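Local coordinates for putative cathepsin d (Ixodes ricinus, PDB 5N7Q), which probably acts as an aspartic endopeptidase of the pepsin-like A1 family, a tick cathepsin D whose mature form binds the inhibitor pepstatin A, at residues Phe141-Met144 / Met145-Leu149; Ser280-Ser283 / Lys284-Val287. One frame throughout, in Å; residues are numbered along the deposited sequence. Where two conformers were deposited one is given.

Interaction 1: Phe141-Met144 / Met145-Leu149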
loop_
_atom_site.group_PDB
_atom_site.type_symbol
_atom_site.label_atom_id
_atom_site.label_comp_id
_atom_site.label_asym_id
_atom_site.label_seq_id
_atom_site.Cartn_x
_atom_site.Cartn_y
_atom_site.Cartn_z
ATOM N N PHE A 141 4.124 -13.688 2.335
ATOM C CA PHE A 141 2.881 -14.387 2.039
ATOM C C PHE A 141 3.174 -15.671 1.287
ATOM O O PHE A 141 2.530 -16.690 1.496
ATOM C CB PHE A 141 1.897 -13.551 1.249
ATOM C CG PHE A 141 0.511 -14.149 1.164
ATOM C CD1 PHE A 141 -0.269 -14.313 2.317
ATOM C CD2 PHE A 141 -0.040 -14.531 -0.057
ATOM C CE1 PHE A 141 -1.546 -14.857 2.262
ATOM C CE2 PHE A 141 -1.324 -15.050 -0.123
ATOM C CZ PHE A 141 -2.086 -15.204 1.047
ATOM N N ASP A 142 4.147 -15.612 0.373
ATOM C CA ASP A 142 4.553 -16.819 -0.328
ATOM C C ASP A 142 5.064 -17.917 0.606
ATOM O O ASP A 142 4.790 -19.113 0.419
ATOM C CB ASP A 142 5.651 -16.455 -1.314
ATOM C CG ASP A 142 5.094 -15.851 -2.572
ATOM O OD1 ASP A 142 4.609 -14.704 -2.500
ATOM O OD2 ASP A 142 5.090 -16.539 -3.605
ATOM N N ASN A 143 5.812 -17.495 1.620
ATOM C CA ASN A 143 6.324 -18.421 2.640
ATOM C C ASN A 143 5.173 -19.013 3.491
ATOM O O ASN A 143 5.159 -20.218 3.769
ATOM C CB ASN A 143 7.350 -17.696 3.513
ATOM C CG ASN A 143 8.448 -18.602 4.019
ATOM O OD1 ASN A 143 8.574 -19.758 3.597
ATOM N ND2 ASN A 143 9.247 -18.084 4.937
ATOM N N MET A 144 4.180 -18.194 3.832
ATOM C CA MET A 144 2.959 -18.674 4.477
ATOM C C MET A 144 2.279 -19.734 3.621
ATOM O O MET A 144 1.896 -20.801 4.138
ATOM C CB MET A 144 2.002 -17.519 4.747
ATOM C CG MET A 144 2.505 -16.582 5.826
ATOM S SD MET A 144 1.498 -15.105 6.020
ATOM C CE MET A 144 0.292 -15.665 7.208
ATOM N N MET A 145 2.128 -19.475 2.329
ATOM C CA MET A 145 1.514 -20.456 1.430
ATOM C C MET A 145 2.314 -21.747 1.350
ATOM O O MET A 145 1.747 -22.841 1.428
ATOM C CB MET A 145 1.343 -19.889 0.026
ATOM C CG MET A 145 0.295 -18.792 -0.052
ATOM S SD MET A 145 -0.114 -18.394 -1.759
ATOM C CE MET A 145 1.502 -17.932 -2.357
ATOM N N LYS A 146 3.627 -21.620 1.208
ATOM C CA LYS A 146 4.515 -22.809 1.170
ATOM C C LYS A 146 4.373 -23.672 2.423
ATOM O O LYS A 146 4.362 -24.906 2.339
ATOM C CB LYS A 146 5.968 -22.370 1.022
ATOM C CG LYS A 146 6.391 -22.031 -0.387
ATOM C CD LYS A 146 7.818 -21.497 -0.420
ATOM C CE LYS A 146 8.313 -21.130 -1.824
ATOM N NZ LYS A 146 7.399 -20.241 -2.616
ATOM N N GLN A 147 4.215 -23.020 3.575
ATOM C CA GLN A 147 4.066 -23.712 4.857
ATOM C C GLN A 147 2.613 -24.139 5.167
ATOM O O GLN A 147 2.339 -24.639 6.265
ATOM C CB GLN A 147 4.652 -22.836 5.973
ATOM C CG GLN A 147 6.149 -22.637 5.763
ATOM C CD GLN A 147 6.797 -21.657 6.720
ATOM O OE1 GLN A 147 6.504 -21.649 7.903
ATOM N NE2 GLN A 147 7.749 -20.869 6.215
ATOM N N GLY A 148 1.706 -23.909 4.207
ATOM C CA GLY A 148 0.316 -24.294 4.307
ATOM C C GLY A 148 -0.481 -23.578 5.361
ATOM O O GLY A 148 -1.566 -24.044 5.760
ATOM N N LEU A 149 -0.024 -22.400 5.777
ATOM C CA LEU A 149 -0.630 -21.728 6.925
ATOM C C LEU A 149 -2.011 -21.134 6.646
ATOM O O LEU A 149 -2.737 -20.836 7.575
ATOM C CB LEU A 149 0.292 -20.626 7.441
ATOM C CG LEU A 149 1.696 -21.080 7.843
ATOM C CD1 LEU A 149 2.503 -19.892 8.317
ATOM C CD2 LEU A 149 1.609 -22.163 8.910
HETATM O O HOH W 1 4.446 -20.150 -2.225
HETATM O O HOH W 2 7.542 -17.695 -3.872
#
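One face of the F141 ring takes M145 CG, displaced toward the rim, while F156 meets the same ring edge-to-face. F141 CG lies anti to the backbone N (chi1 -169°), setting the ring beside the M145 chain. In the conformer described, one of two for M145, SD stands 4.7 Å from the F141 ring centroid and 45° off its normal, so the Met-aromatic contact and the place of CG are provisional. Both residues belong to helix 140-146, which closes in a Schellman motif: G148 has positive phi, its N bonds to M145 O, and L149 N reaches back to M144 O at 3.0 Å.

The amides of N143 and Q147 stand almost perpendicular, 87° apart, and share a weak hydrogen bond from Q147 NE2 to N143 OD1 (3.0 Å). Stronger partners lie beyond the helix: S101 O for Q147 NE2 and Q103 OE1 for N143 ND2, which fastens this side to the turn linking strands 98-101 and 103-112. D142 is salt-bridged through OD1 to R328. Its OD2 lies 4.5 Å from K146 NZ, beyond a salt bridge, and a water spans the gap, donating to D142 OD2 at 2.7 Å and accepting from K146 NZ at 2.8 Å.

Interaction 2: Ser280-Ser283 / Lys284-Val287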
loop_
_atom_site.group_PDB
_atom_site.type_symbol
_atom_site.label_atom_id
_atom_site.label_comp_id
_atom_site.label_asym_id
_atom_site.label_seq_id
_atom_site.Cartn_x
_atom_site.Cartn_y
_atom_site.Cartn_z
ATOM N N SER A 280 -17.067 4.682 -7.605
ATOM C CA SER A 280 -17.130 6.144 -7.432
ATOM C C SER A 280 -16.363 6.583 -6.185
ATOM O O SER A 280 -16.363 5.903 -5.159
ATOM C CB SER A 280 -18.607 6.542 -7.343
ATOM O OG SER A 280 -18.762 7.952 -7.324
ATOM N N LEU A 281 -15.696 7.730 -6.299
ATOM C CA LEU A 281 -15.045 8.387 -5.185
ATOM C C LEU A 281 -15.649 9.783 -5.057
ATOM O O LEU A 281 -15.608 10.547 -6.002
ATOM C CB LEU A 281 -13.547 8.517 -5.466
ATOM C CG LEU A 281 -12.826 7.195 -5.693
ATOM C CD1 LEU A 281 -11.428 7.471 -6.192
ATOM C CD2 LEU A 281 -12.749 6.417 -4.390
ATOM N N ARG A 282 -16.187 10.087 -3.883
ATOM C CA ARG A 282 -16.639 11.441 -3.550
ATOM C C ARG A 282 -15.447 12.281 -3.197
ATOM O O ARG A 282 -14.372 11.755 -2.845
ATOM C CB ARG A 282 -17.560 11.367 -2.334
ATOM C CG ARG A 282 -18.804 10.503 -2.527
ATOM C CD ARG A 282 -19.448 10.122 -1.188
ATOM N NE ARG A 282 -19.669 11.272 -0.332
ATOM C CZ ARG A 282 -19.669 11.295 1.009
ATOM N NH1 ARG A 282 -19.476 10.196 1.740
ATOM N NH2 ARG A 282 -19.861 12.457 1.622
ATOM N N SER A 283 -15.614 13.606 -3.192
ATOM C CA SER A 283 -14.526 14.470 -2.750
ATOM C C SER A 283 -14.139 14.150 -1.306
ATOM O O SER A 283 -12.960 14.260 -0.938
ATOM C CB SER A 283 -14.874 15.945 -2.941
ATOM O OG SER A 283 -15.948 16.282 -2.102
ATOM N N LYS A 284 -15.100 13.663 -0.516
ATOM C CA LYS A 284 -14.780 13.231 0.854
ATOM C C LYS A 284 -13.758 12.088 0.850
ATOM O O LYS A 284 -12.896 12.015 1.742
ATOM C CB LYS A 284 -16.027 12.832 1.648
ATOM C CG LYS A 284 -15.732 12.469 3.111
ATOM C CD LYS A 284 -17.005 12.556 3.933
ATOM C CE LYS A 284 -16.788 12.322 5.423
ATOM N NZ LYS A 284 -18.082 11.989 6.090
ATOM N N ASP A 285 -13.826 11.235 -0.177
ATOM C CA ASP A 285 -12.888 10.125 -0.350
ATOM C C ASP A 285 -11.528 10.582 -0.890
ATOM O O ASP A 285 -10.490 10.092 -0.449
ATOM C CB ASP A 285 -13.445 9.078 -1.307
ATOM C CG ASP A 285 -14.760 8.480 -0.835
ATOM O OD1 ASP A 285 -14.858 8.083 0.345
ATOM O OD2 ASP A 285 -15.705 8.399 -1.660
ATOM N N TYR A 286 -11.514 11.545 -1.829
ATOM C CA TYR A 286 -10.264 11.828 -2.548
ATOM C C TYR A 286 -9.497 13.071 -2.147
ATOM O O TYR A 286 -8.401 13.269 -2.610
ATOM C CB TYR A 286 -10.472 11.771 -4.064
ATOM C CG TYR A 286 -11.308 12.868 -4.692
ATOM C CD1 TYR A 286 -10.863 14.190 -4.758
ATOM C CD2 TYR A 286 -12.538 12.568 -5.308
ATOM C CE1 TYR A 286 -11.614 15.166 -5.394
ATOM C CE2 TYR A 286 -13.281 13.551 -5.949
ATOM C CZ TYR A 286 -12.807 14.848 -5.970
ATOM O OH TYR A 286 -13.549 15.829 -6.615
ATOM N N VAL A 287 -10.029 13.883 -1.246
ATOM C CA VAL A 287 -9.296 15.045 -0.724
ATOM C C VAL A 287 -8.625 14.659 0.575
ATOM O O VAL A 287 -9.281 14.181 1.489
ATOM C CB VAL A 287 -10.215 16.266 -0.515
ATOM C CG1 VAL A 287 -9.460 17.429 0.141
ATOM C CG2 VAL A 287 -10.840 16.684 -1.832
HETATM O O HOH W 3 -17.675 6.626 -2.091
HETATM O O HOH W 4 -17.931 14.487 -0.926
#
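With chi1 at -60°, D285 CG lies beside its own backbone N and anti to the carbonyl carbon, which turns the carboxylate back toward R282; Y286, with chi1 at 69°, instead has its ring set between its backbone N and carbonyl carbon, against S283. D285 OD2 accepts R282 N at 2.8 Å on its anti side, somewhat out of the carboxylate plane. R282, the N-cap residue, also offers its carbonyl to the first turn: R282 O receives Y286 N at 3.0 Å in the carbonyl plane and, more weakly, D285 N. The next bond of the turn runs from V287 N to S283 O.

The phenol lies over the backbone, S283 CA sitting 3.6 Å from the Y286 ring centroid and 14° off the normal, a CH-pi contact. L281 O is at the ring's edge, in plane, and Y286 OH bonds to P268 O. The R282 guanidinium and the K284 chain run together, with K284 CB over one guanidinium face and K284 CD 3.7 Å from R282 NH2. A water donates to D285 OD2 at 2.7 Å and weakly to S280 O. No bond from the R282 side chain to D285 N completes a capping box, but the D285 carboxylate on the N-cap N-H resembles one half of that motif, here starting the short helix 283-286 between strands 277-281 and 287-292.

Overall arrangement
Interaction 1 comes first along the chain and closes before interaction 2 opens. Their centres are 36 Å apart, on opposite sides of the chain's centre, and the nearest atoms are about 25 Å apart, so they do not touch. Helix 140-146 packs on strands 98-101 and 170-174, whereas helix 283-286 joins strands 277-281 and 287-292 of a separate sheet system. In the two-lobed pepsin-like fold this probably places interaction 1 in the N-terminal lobe and interaction 2 in the C-terminal lobe, as independent local structures: one the closing end of a helix, the other a single short helical turn held at its start. F141 is about 11 Å, side chain to side chain, from predicted catalytic D36; interaction 2 lies away from the active site.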